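Alkaline serine protease (Pseudoalteromonas sp., PDB 1Y9Z) probably hydrolyses peptide bonds in proteins as a cold-adapted, subtilisin-like serine protease with an inserted beta-barrel domain. Local coordinates at residues G22-C27 against V378-W383; L257-V262 against I307-S312; I276-R281 against L342-K347; P387-S392 against E430-P435. All blocks are in the same frame, centred on the assembly; numbering follows the deposited sequence.

Contact 1: residues G22-C27 against V378-W383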
loop_
_atom_site.group_PDB
_atom_site.type_symbol
_atom_site.label_atom_id
_atom_site.label_comp_id
_atom_site.label_asym_id
_atom_site.label_seq_id
_atom_site.Cartn_x
_atom_site.Cartn_y
_atom_site.Cartn_z
ATOM N N GLY A 22 -3.659 0.846 23.545
ATOM C CA GLY A 22 -4.559 -0.123 24.137
ATOM C C GLY A 22 -5.881 0.522 24.514
ATOM O O GLY A 22 -6.853 -0.176 24.818
ATOM N N ASN A 23 -5.932 1.852 24.506
ATOM C CA ASN A 23 -7.174 2.533 24.845
ATOM C C ASN A 23 -8.034 2.770 23.605
ATOM O O ASN A 23 -9.128 3.324 23.696
ATOM C CB ASN A 23 -6.895 3.851 25.603
ATOM C CG ASN A 23 -6.205 4.913 24.755
ATOM O OD1 ASN A 23 -5.459 5.748 25.281
ATOM N ND2 ASN A 23 -6.468 4.915 23.457
ATOM N N ARG A 24 -7.534 2.322 22.453
ATOM C CA ARG A 24 -8.242 2.458 21.179
ATOM C C ARG A 24 -8.504 1.089 20.549
ATOM O O ARG A 24 -7.798 0.116 20.820
ATOM C CB ARG A 24 -7.413 3.269 20.169
ATOM C CG ARG A 24 -7.064 4.702 20.552
ATOM C CD ARG A 24 -8.286 5.604 20.590
ATOM N NE ARG A 24 -9.064 5.413 21.807
ATOM C CZ ARG A 24 -10.256 5.954 22.025
ATOM N NH1 ARG A 24 -10.891 5.726 23.166
ATOM N NH2 ARG A 24 -10.820 6.720 21.100
ATOM N N THR A 25 -9.527 1.028 19.707
ATOM C CA THR A 25 -9.852 -0.200 18.992
ATOM C C THR A 25 -10.131 0.161 17.541
ATOM O O THR A 25 -10.962 1.026 17.259
ATOM C CB THR A 25 -11.097 -0.912 19.566
ATOM O OG1 THR A 25 -10.821 -1.369 20.895
ATOM C CG2 THR A 25 -11.464 -2.115 18.701
ATOM N N ILE A 26 -9.410 -0.477 16.626
ATOM C CA ILE A 26 -9.615 -0.233 15.206
ATOM C C ILE A 26 -10.175 -1.505 14.582
ATOM O O ILE A 26 -9.659 -2.599 14.808
ATOM C CB ILE A 26 -8.302 0.184 14.488
ATOM C CG1 ILE A 26 -8.558 0.322 12.984
ATOM C CG2 ILE A 26 -7.192 -0.826 14.760
ATOM C CD1 ILE A 26 -7.463 1.046 12.232
ATOM N N CYS A 27 -11.253 -1.355 13.820
ATOM C CA CYS A 27 -11.895 -2.487 13.169
ATOM C C CYS A 27 -11.620 -2.459 11.682
ATOM O O CYS A 27 -11.863 -1.452 11.015
ATOM C CB CYS A 27 -13.397 -2.434 13.398
ATOM S SG CYS A 27 -14.350 -3.920 12.943
ATOM N N VAL A 378 -2.615 5.636 11.579
ATOM C CA VAL A 378 -2.109 6.861 12.190
ATOM C C VAL A 378 -3.197 7.543 13.011
ATOM O O VAL A 378 -2.926 8.082 14.081
ATOM C CB VAL A 378 -1.579 7.848 11.121
ATOM C CG1 VAL A 378 -1.388 9.233 11.730
ATOM C CG2 VAL A 378 -0.257 7.343 10.565
ATOM N N ALA A 379 -4.429 7.521 12.514
ATOM C CA ALA A 379 -5.537 8.143 13.233
ATOM C C ALA A 379 -5.680 7.499 14.607
ATOM O O ALA A 379 -5.852 8.183 15.616
ATOM C CB ALA A 379 -6.835 7.985 12.441
ATOM N N THR A 380 -5.600 6.175 14.638
ATOM C CA THR A 380 -5.720 5.427 15.881
ATOM C C THR A 380 -4.552 5.752 16.814
ATOM O O THR A 380 -4.744 5.977 18.012
ATOM C CB THR A 380 -5.753 3.907 15.599
ATOM O OG1 THR A 380 -6.818 3.617 14.681
ATOM C CG2 THR A 380 -5.985 3.127 16.881
ATOM N N LEU A 381 -3.346 5.779 16.256
ATOM C CA LEU A 381 -2.142 6.080 17.026
ATOM C C LEU A 381 -2.218 7.466 17.664
ATOM O O LEU A 381 -1.978 7.627 18.861
ATOM C CB LEU A 381 -0.910 5.993 16.123
ATOM C CG LEU A 381 0.438 6.419 16.718
ATOM C CD1 LEU A 381 0.766 5.587 17.955
ATOM C CD2 LEU A 381 1.518 6.252 15.659
ATOM N N VAL A 382 -2.556 8.466 16.858
ATOM C CA VAL A 382 -2.663 9.832 17.345
ATOM C C VAL A 382 -3.770 9.950 18.386
ATOM O O VAL A 382 -3.599 10.595 19.420
ATOM C CB VAL A 382 -2.941 10.806 16.179
ATOM C CG1 VAL A 382 -3.251 12.194 16.715
ATOM C CG2 VAL A 382 -1.734 10.856 15.255
ATOM N N TRP A 383 -4.905 9.315 18.116
ATOM C CA TRP A 383 -6.039 9.365 19.029
ATOM C C TRP A 383 -5.705 8.752 20.390
ATOM O O TRP A 383 -6.246 9.175 21.411
ATOM C CB TRP A 383 -7.230 8.627 18.413
ATOM C CG TRP A 383 -8.576 9.043 18.935
ATOM C CD1 TRP A 383 -8.840 9.885 19.982
ATOM C CD2 TRP A 383 -9.846 8.631 18.422
ATOM N NE1 TRP A 383 -10.199 10.023 20.147
ATOM C CE2 TRP A 383 -10.840 9.263 19.203
ATOM C CE3 TRP A 383 -10.243 7.788 17.374
ATOM C CZ2 TRP A 383 -12.208 9.080 18.969
ATOM C CZ3 TRP A 383 -11.603 7.605 17.142
ATOM C CH2 TRP A 383 -12.569 8.248 17.939
#
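In the subtilisin-like alpha/beta domain, R24, just before central-sheet strand 25-30, and I26 on it pack on T380 and W383 of helix 368-385. The first turn of that helix carries S369, which lines the phenylmethanesulfonic acid pocket and corresponds to the catalytic serine of the family. The contact lies toward the helix's other end. The R24 chain bends at chi2 (-68°) and chi3 (78°), which brings its guanidinium back over the W383 indole. R24 CZ stands 4.4 Å from the centroid of the W383 five-membered ring and 8° off its normal, a cation-pi contact. The two planes are steeply inclined, so the guanidinium meets the ring face with its edge. NH2 of R24 leads, 3.2 Å from W383 CE2. R24 CD adds a CH-pi contact to the same face. The guanidinium is also tied to the backbone beside it. NE of R24 donates to N23 O at 2.8 Å from above the carbonyl plane, and NH1 adds a weak bond to that oxygen. W383 NE1 donates to C389 O, which helps fix the turn of the indole. A leucine in place of W383 would probably leave the guanidinium without its aromatic face and C389 O without this donor. Next to the indole, T380 CG2 touches R24 CB at 3.6 Å. T380 OG1 bonds to S376 O, and I26 CD1 rests 3.6 Å from T380 OG1.

Contact 2: residues L257-V262 against I307-S312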
loop_
_atom_site.group_PDB
_atom_site.type_symbol
_atom_site.label_atom_id
_atom_site.label_comp_id
_atom_site.label_asym_id
_atom_site.label_seq_id
_atom_site.Cartn_x
_atom_site.Cartn_y
_atom_site.Cartn_z
ATOM N N LEU A 257 27.330 -5.621 -13.623
ATOM C CA LEU A 257 26.321 -4.589 -13.825
ATOM C C LEU A 257 26.698 -3.684 -14.993
ATOM O O LEU A 257 27.800 -3.135 -15.037
ATOM C CB LEU A 257 26.161 -3.746 -12.556
ATOM C CG LEU A 257 25.055 -2.686 -12.584
ATOM C CD1 LEU A 257 23.697 -3.363 -12.714
ATOM C CD2 LEU A 257 25.116 -1.850 -11.315
ATOM N N ALA A 258 25.776 -3.543 -15.939
ATOM C CA ALA A 258 25.986 -2.698 -17.108
ATOM C C ALA A 258 24.702 -1.917 -17.353
ATOM O O ALA A 258 23.605 -2.449 -17.188
ATOM C CB ALA A 258 26.321 -3.552 -18.322
ATOM N N GLU A 259 24.835 -0.655 -17.742
ATOM C CA GLU A 259 23.661 0.171 -17.986
ATOM C C GLU A 259 23.402 0.462 -19.453
ATOM O O GLU A 259 24.326 0.715 -20.229
ATOM C CB GLU A 259 23.772 1.492 -17.218
ATOM C CG GLU A 259 22.773 2.552 -17.672
ATOM C CD GLU A 259 22.692 3.733 -16.730
ATOM O OE1 GLU A 259 23.750 4.206 -16.264
ATOM O OE2 GLU A 259 21.564 4.199 -16.462
ATOM N N CYS A 260 22.129 0.416 -19.827
ATOM C CA CYS A 260 21.723 0.707 -21.190
ATOM C C CYS A 260 21.388 2.192 -21.213
ATOM O O CYS A 260 20.321 2.602 -20.755
ATOM C CB CYS A 260 20.486 -0.105 -21.570
ATOM S SG CYS A 260 19.982 0.128 -23.303
ATOM N N THR A 261 22.309 2.996 -21.735
ATOM C CA THR A 261 22.114 4.439 -21.800
ATOM C C THR A 261 20.892 4.816 -22.628
ATOM O O THR A 261 20.668 4.272 -23.709
ATOM C CB THR A 261 23.353 5.140 -22.391
ATOM O OG1 THR A 261 24.490 4.886 -21.555
ATOM C CG2 THR A 261 23.126 6.643 -22.482
ATOM N N VAL A 262 20.103 5.750 -22.107
ATOM C CA VAL A 262 18.906 6.212 -22.794
ATOM C C VAL A 262 19.176 7.559 -23.453
ATOM O O VAL A 262 19.546 8.525 -22.787
ATOM C CB VAL A 262 17.722 6.363 -21.815
ATOM C CG1 VAL A 262 16.497 6.884 -22.553
ATOM C CG2 VAL A 262 17.418 5.026 -21.159
ATOM N N ILE A 307 17.210 -4.430 -14.238
ATOM C CA ILE A 307 16.862 -3.492 -13.179
ATOM C C ILE A 307 16.423 -2.175 -13.804
ATOM O O ILE A 307 17.235 -1.455 -14.382
ATOM C CB ILE A 307 18.056 -3.194 -12.257
ATOM C CG1 ILE A 307 18.564 -4.487 -11.616
ATOM C CG2 ILE A 307 17.637 -2.201 -11.181
ATOM C CD1 ILE A 307 19.849 -4.308 -10.830
ATOM N N VAL A 308 15.135 -1.869 -13.688
ATOM C CA VAL A 308 14.586 -0.635 -14.234
ATOM C C VAL A 308 14.449 0.387 -13.114
ATOM O O VAL A 308 13.866 0.087 -12.071
ATOM C CB VAL A 308 13.191 -0.871 -14.848
ATOM C CG1 VAL A 308 12.611 0.445 -15.349
ATOM C CG2 VAL A 308 13.281 -1.880 -15.979
ATOM N N TYR A 309 14.993 1.585 -13.311
ATOM C CA TYR A 309 14.869 2.616 -12.291
ATOM C C TYR A 309 14.029 3.786 -12.787
ATOM O O TYR A 309 13.990 4.084 -13.981
ATOM C CB TYR A 309 16.244 3.098 -11.794
ATOM C CG TYR A 309 17.131 3.805 -12.796
ATOM C CD1 TYR A 309 17.897 3.089 -13.715
ATOM C CD2 TYR A 309 17.255 5.196 -12.779
ATOM C CE1 TYR A 309 18.773 3.740 -14.590
ATOM C CE2 TYR A 309 18.125 5.856 -13.647
ATOM C CZ TYR A 309 18.881 5.121 -14.547
ATOM O OH TYR A 309 19.758 5.767 -15.394
ATOM N N SER A 310 13.344 4.431 -11.853
ATOM C CA SER A 310 12.463 5.551 -12.161
ATOM C C SER A 310 13.113 6.727 -12.874
ATOM O O SER A 310 14.277 7.054 -12.638
ATOM C CB SER A 310 11.804 6.055 -10.875
ATOM O OG SER A 310 11.066 5.023 -10.246
ATOM N N ASN A 311 12.337 7.364 -13.746
ATOM C CA ASN A 311 12.799 8.534 -14.476
ATOM C C ASN A 311 12.438 9.765 -13.646
ATOM O O ASN A 311 11.784 9.650 -12.609
ATOM C CB ASN A 311 12.134 8.606 -15.855
ATOM C CG ASN A 311 10.631 8.428 -15.791
ATOM O OD1 ASN A 311 9.937 9.134 -15.057
ATOM N ND2 ASN A 311 10.117 7.480 -16.565
ATOM N N SER A 312 12.856 10.940 -14.106
ATOM C CA SER A 312 12.595 12.184 -13.386
ATOM C C SER A 312 11.119 12.575 -13.287
ATOM O O SER A 312 10.732 13.306 -12.375
ATOM C CB SER A 312 13.383 13.331 -14.023
ATOM O OG SER A 312 12.994 13.523 -15.370
#
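E259 stretches across to the phenol end of Y309, its carboxylate meeting the ring at the hydroxyl edge. Both belong to the inserted beta-barrel domain. E259 lies on strand 252-263 and Y309 on strand 305-309, with strand 275-280 running parallel between them. The two strands flanking it therefore meet by side chains alone, reaching across one face of the middle strand. The nearest CA atoms, those of E259 and I307, are 9.1 Å apart. E259 keeps an extended chain, with chi1 166° and chi2 168°, and this carries the carboxylate across the middle strand to the phenol. Y309 reaches from the other side. Its OH donates to E259 OE2 at 2.6 Å, arriving nearly along the C-O axis. The carboxylate and ring planes are turned 58° apart, and E259 OE2 also lies 3.4 Å from Y309 CE1. The other carboxylate oxygen, OE1, forms a salt bridge with K345 NZ. The lysine also makes a weak hydrogen bond to Y309 OH, so the three polar groups gather in one cluster. This positive charge would be expected to help keep the glutamate ionised. A phenylalanine in place of Y309 would probably leave E259 OE2 without this hydroxyl donor and the carboxylate more free to turn. Farther back along the strands the bridge is apolar: L257 CD1 faces I307 CD1 at 4.4 Å.

Contact 3: residues I276-R281 against L342-K347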
loop_
_atom_site.group_PDB
_atom_site.type_symbol
_atom_site.label_atom_id
_atom_site.label_comp_id
_atom_site.label_asym_id
_atom_site.label_seq_id
_atom_site.Cartn_x
_atom_site.Cartn_y
_atom_site.Cartn_z
ATOM N N ILE A 276 24.032 -7.874 -15.899
ATOM C CA ILE A 276 22.809 -7.446 -15.231
ATOM C C ILE A 276 22.620 -6.070 -15.849
ATOM O O ILE A 276 23.481 -5.198 -15.725
ATOM C CB ILE A 276 22.985 -7.319 -13.703
ATOM C CG1 ILE A 276 23.212 -8.704 -13.087
ATOM C CG2 ILE A 276 21.755 -6.659 -13.090
ATOM C CD1 ILE A 276 22.098 -9.699 -13.368
ATOM N N CYS A 277 21.496 -5.889 -16.525
ATOM C CA CYS A 277 21.208 -4.654 -17.235
ATOM C C CYS A 277 20.403 -3.619 -16.462
ATOM O O CYS A 277 19.242 -3.842 -16.118
ATOM C CB CYS A 277 20.494 -5.023 -18.528
ATOM S SG CYS A 277 20.198 -3.730 -19.771
ATOM N N LEU A 278 21.044 -2.486 -16.197
ATOM C CA LEU A 278 20.419 -1.370 -15.497
ATOM C C LEU A 278 19.886 -0.436 -16.577
ATOM O O LEU A 278 20.592 -0.122 -17.535
ATOM C CB LEU A 278 21.453 -0.633 -14.643
ATOM C CG LEU A 278 20.981 0.583 -13.840
ATOM C CD1 LEU A 278 20.028 0.138 -12.737
ATOM C CD2 LEU A 278 22.185 1.291 -13.240
ATOM N N VAL A 279 18.641 0.003 -16.436
ATOM C CA VAL A 279 18.058 0.892 -17.431
ATOM C C VAL A 279 17.021 1.839 -16.841
ATOM O O VAL A 279 16.210 1.452 -15.997
ATOM C CB VAL A 279 17.404 0.087 -18.580
ATOM C CG1 VAL A 279 16.282 -0.787 -18.039
ATOM C CG2 VAL A 279 16.882 1.036 -19.650
ATOM N N GLU A 280 17.065 3.088 -17.287
ATOM C CA GLU A 280 16.120 4.088 -16.821
ATOM C C GLU A 280 14.788 3.828 -17.506
ATOM O O GLU A 280 14.742 3.494 -18.691
ATOM C CB GLU A 280 16.616 5.493 -17.168
ATOM C CG GLU A 280 15.700 6.610 -16.690
ATOM C CD GLU A 280 16.169 7.976 -17.147
ATOM O OE1 GLU A 280 16.234 8.198 -18.372
ATOM O OE2 GLU A 280 16.473 8.825 -16.283
ATOM N N ARG A 281 13.705 3.969 -16.754
ATOM C CA ARG A 281 12.372 3.757 -17.299
ATOM C C ARG A 281 12.025 4.846 -18.313
ATOM O O ARG A 281 12.221 6.033 -18.053
ATOM C CB ARG A 281 11.339 3.759 -16.166
ATOM C CG ARG A 281 9.893 3.714 -16.637
ATOM C CD ARG A 281 8.923 3.661 -15.463
ATOM N NE ARG A 281 9.065 2.418 -14.707
ATOM C CZ ARG A 281 9.434 2.345 -13.432
ATOM N NH1 ARG A 281 9.703 3.444 -12.739
ATOM N NH2 ARG A 281 9.546 1.160 -12.849
ATOM N N LEU A 342 20.291 5.643 -9.474
ATOM C CA LEU A 342 21.462 6.497 -9.639
ATOM C C LEU A 342 22.614 5.994 -8.778
ATOM O O LEU A 342 23.781 6.111 -9.157
ATOM C CB LEU A 342 21.125 7.945 -9.271
ATOM C CG LEU A 342 20.082 8.641 -10.150
ATOM C CD1 LEU A 342 19.903 10.077 -9.682
ATOM C CD2 LEU A 342 20.520 8.610 -11.607
ATOM N N ALA A 343 22.285 5.432 -7.621
ATOM C CA ALA A 343 23.300 4.904 -6.720
ATOM C C ALA A 343 23.955 3.687 -7.361
ATOM O O ALA A 343 25.158 3.464 -7.213
ATOM C CB ALA A 343 22.672 4.524 -5.383
ATOM N N LEU A 344 23.157 2.904 -8.079
ATOM C CA LEU A 344 23.657 1.712 -8.751
ATOM C C LEU A 344 24.637 2.067 -9.866
ATOM O O LEU A 344 25.455 1.239 -10.265
ATOM C CB LEU A 344 22.491 0.894 -9.316
ATOM C CG LEU A 344 21.641 0.161 -8.273
ATOM C CD1 LEU A 344 20.395 -0.415 -8.928
ATOM C CD2 LEU A 344 22.472 -0.941 -7.623
ATOM N N LYS A 345 24.553 3.298 -10.365
ATOM C CA LYS A 345 25.447 3.754 -11.426
ATOM C C LYS A 345 26.900 3.669 -10.974
ATOM O O LYS A 345 27.793 3.366 -11.767
ATOM C CB LYS A 345 25.134 5.201 -11.814
ATOM C CG LYS A 345 23.900 5.383 -12.679
ATOM C CD LYS A 345 23.666 6.862 -12.966
ATOM C CE LYS A 345 22.548 7.072 -13.974
ATOM N NZ LYS A 345 22.903 6.539 -15.316
ATOM N N ALA A 346 27.128 3.945 -9.695
ATOM C CA ALA A 346 28.469 3.915 -9.127
ATOM C C ALA A 346 29.004 2.495 -8.972
ATOM O O ALA A 346 30.201 2.298 -8.756
ATOM C CB ALA A 346 28.474 4.621 -7.779
ATOM N N LYS A 347 28.119 1.510 -9.085
ATOM C CA LYS A 347 28.514 0.113 -8.940
ATOM C C LYS A 347 28.643 -0.621 -10.271
ATOM O O LYS A 347 28.821 -1.838 -10.300
ATOM C CB LYS A 347 27.510 -0.620 -8.046
ATOM C CG LYS A 347 27.324 0.014 -6.677
ATOM C CD LYS A 347 28.645 0.112 -5.924
ATOM C CE LYS A 347 28.463 0.793 -4.579
ATOM N NZ LYS A 347 29.751 0.927 -3.844
#
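L278 and L344 meet by their methyl ends, where strand 275-280 faces helix 338-345. L278 has CG anti to the backbone N (chi1 179°), which extends the side chain from the strand toward the helix. Its two methyls then do different work. CD1 of L278 touches L344 CD1 at 3.9 Å, branch end against branch end. CD2 of L278 reaches the base of L344, 4.0 Å from its CB, and the backbone beyond, 4.2 Å from K345 N. L344 takes a different first torsion, with CG anti to its carbonyl carbon (chi1 -72°). This points its CD1 branch at the leucine of the strand, and the two side chains cross at a slant. L344 also packs on Y226. K345 flanks the pair. Its CG is 4.5 Å from L278 CD2, a looser touch at the margin. From there the K345 chain runs straight until the last torsion, where it bends (chi4 -66°). Its ammonium ends at E259 on the neighbouring strand. E280, on the same strand as L278, pairs with R338 at the start of the helix. Two salt links, K345 to E259 and E280 to R338, thus tie the helix to the sheet to one side of the leucine pair. Packing of this short helix on the sheet through apolar residues, with salt bridges beside them, builds this part of the inserted beta-barrel domain.

Contact 4: residues P387-S392 against E430-P435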
loop_
_atom_site.group_PDB
_atom_site.type_symbol
_atom_site.label_atom_id
_atom_site.label_comp_id
_atom_site.label_asym_id
_atom_site.label_seq_id
_atom_site.Cartn_x
_atom_site.Cartn_y
_atom_site.Cartn_z
ATOM N N PRO A 387 -7.516 10.244 23.954
ATOM C CA PRO A 387 -8.785 9.524 23.835
ATOM C C PRO A 387 -10.010 10.322 24.271
ATOM O O PRO A 387 -11.144 9.905 24.030
ATOM C CB PRO A 387 -8.556 8.288 24.699
ATOM C CG PRO A 387 -7.640 8.801 25.765
ATOM C CD PRO A 387 -6.652 9.613 24.966
ATOM N N GLU A 388 -9.785 11.468 24.906
ATOM C CA GLU A 388 -10.894 12.295 25.362
ATOM C C GLU A 388 -11.514 13.084 24.212
ATOM O O GLU A 388 -12.659 13.525 24.301
ATOM C CB GLU A 388 -10.439 13.258 26.469
ATOM C CG GLU A 388 -9.532 14.399 26.016
ATOM C CD GLU A 388 -8.083 13.986 25.837
ATOM O OE1 GLU A 388 -7.268 14.848 25.443
ATOM O OE2 GLU A 388 -7.756 12.807 26.092
ATOM N N CYS A 389 -10.761 13.254 23.128
ATOM C CA CYS A 389 -11.259 13.990 21.973
ATOM C C CYS A 389 -12.210 13.115 21.153
ATOM O O CYS A 389 -12.124 11.888 21.193
ATOM C CB CYS A 389 -10.094 14.459 21.098
ATOM S SG CYS A 389 -8.850 15.494 21.947
ATOM N N SER A 390 -13.117 13.746 20.416
ATOM C CA SER A 390 -14.088 13.010 19.608
ATOM C C SER A 390 -13.545 12.654 18.230
ATOM O O SER A 390 -12.513 13.169 17.804
ATOM C CB SER A 390 -15.365 13.832 19.432
ATOM O OG SER A 390 -15.139 14.931 18.567
ATOM N N ALA A 391 -14.261 11.777 17.533
ATOM C CA ALA A 391 -13.862 11.355 16.197
ATOM C C ALA A 391 -13.772 12.556 15.261
ATOM O O ALA A 391 -12.813 12.690 14.499
ATOM C CB ALA A 391 -14.862 10.342 15.652
ATOM N N SER A 392 -14.769 13.433 15.325
ATOM C CA SER A 392 -14.790 14.614 14.469
ATOM C C SER A 392 -13.598 15.515 14.768
ATOM O O SER A 392 -13.019 16.108 13.860
ATOM C CB SER A 392 -16.096 15.394 14.660
ATOM O OG SER A 392 -16.221 15.878 15.984
ATOM N N GLU A 430 -2.281 20.610 22.211
ATOM C CA GLU A 430 -2.710 21.938 22.637
ATOM C C GLU A 430 -4.116 21.833 23.217
ATOM O O GLU A 430 -4.391 22.338 24.304
ATOM C CB GLU A 430 -2.698 22.902 21.451
ATOM C CG GLU A 430 -1.319 23.123 20.851
ATOM C CD GLU A 430 -0.336 23.700 21.851
ATOM O OE1 GLU A 430 -0.597 24.803 22.375
ATOM O OE2 GLU A 430 0.700 23.051 22.114
ATOM N N SER A 431 -4.998 21.165 22.478
ATOM C CA SER A 431 -6.380 20.954 22.898
ATOM C C SER A 431 -7.058 20.095 21.840
ATOM O O SER A 431 -6.495 19.865 20.770
ATOM C CB SER A 431 -7.124 22.284 23.024
ATOM O OG SER A 431 -7.467 22.798 21.749
ATOM N N CYS A 432 -8.265 19.621 22.133
ATOM C CA CYS A 432 -8.986 18.791 21.176
ATOM C C CYS A 432 -9.365 19.574 19.922
ATOM O O CYS A 432 -9.813 18.994 18.934
ATOM C CB CYS A 432 -10.244 18.195 21.815
ATOM S SG CYS A 432 -9.940 16.847 23.005
ATOM N N THR A 433 -9.185 20.891 19.964
ATOM C CA THR A 433 -9.498 21.734 18.815
ATOM C C THR A 433 -8.258 22.467 18.313
ATOM O O THR A 433 -8.359 23.426 17.550
ATOM C CB THR A 433 -10.591 22.774 19.153
ATOM O OG1 THR A 433 -10.193 23.545 20.293
ATOM C CG2 THR A 433 -11.914 22.079 19.444
ATOM N N GLY A 434 -7.088 22.008 18.745
ATOM C CA GLY A 434 -5.846 22.627 18.317
ATOM C C GLY A 434 -5.436 23.820 19.160
ATOM O O GLY A 434 -6.026 24.072 20.208
ATOM N N PRO A 435 -4.421 24.580 18.724
ATOM C CA PRO A 435 -3.969 25.748 19.486
ATOM C C PRO A 435 -4.996 26.877 19.512
ATOM O O PRO A 435 -5.949 26.827 18.705
ATOM C CB PRO A 435 -2.684 26.145 18.767
ATOM C CG PRO A 435 -2.975 25.767 17.346
ATOM C CD PRO A 435 -3.621 24.408 17.499
#
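E388 and C389 meet C432 at a disulfide that joins the loop leading into helix 391-401 to the chain just after helix 421-430, near the C-terminal end of the catalytic domain. P387 leads in, and its ring packs on N23 and R24. E388 comes next, with CG between the backbone N and the carbonyl carbon (chi1 71°) and the chain bent beyond it. E388 CG thereby lies against C432 SG at 3.9 Å. Its carboxylate turns back, and OE1 bonds to H386 ND1. At C389 the link is covalent. C389 SG and C432 SG are 2.0 Å apart, and the bridge torsion of -86° is near the relaxed value for a disulfide. C389 also packs on L428, which lies on the helix before C432. S390 is the N-cap of helix 391-401. Its OG takes the N-H of Q393, and lies 3.0 Å from S392 OG in a further hydrogen bond. Across the bridge, C432 sits in a type I turn from S431 to G434, closed by G434 N to S431 O. G434 has backbone angles that call for glycine. S431 also forms an ST turn, in which T433 N donates to S431 OG at 3.1 Å.

In the fold
Contacts 1 and 4 belong to the catalytic domain, contacts 2 and 3 to the inserted barrel on the opposite side of the chain's centre. Contacts 1 and 4 have centres 14 Å apart and touch where W383 bonds to C389 and R24 packs on P387. Contact 1 is mostly buried and mixes a cation-pi contact with van der Waals packing round T380. Contact 4 is more exposed and rests on a covalent bridge between loops. Contacts 2 and 3 almost coincide, with centres 5 Å apart. They share one sheet, where strand 275-280 of contact 3 runs between the two strands of contact 2. K345 joins their chemistry: contact 2 is mainly polar, while contact 3 is leucine packing.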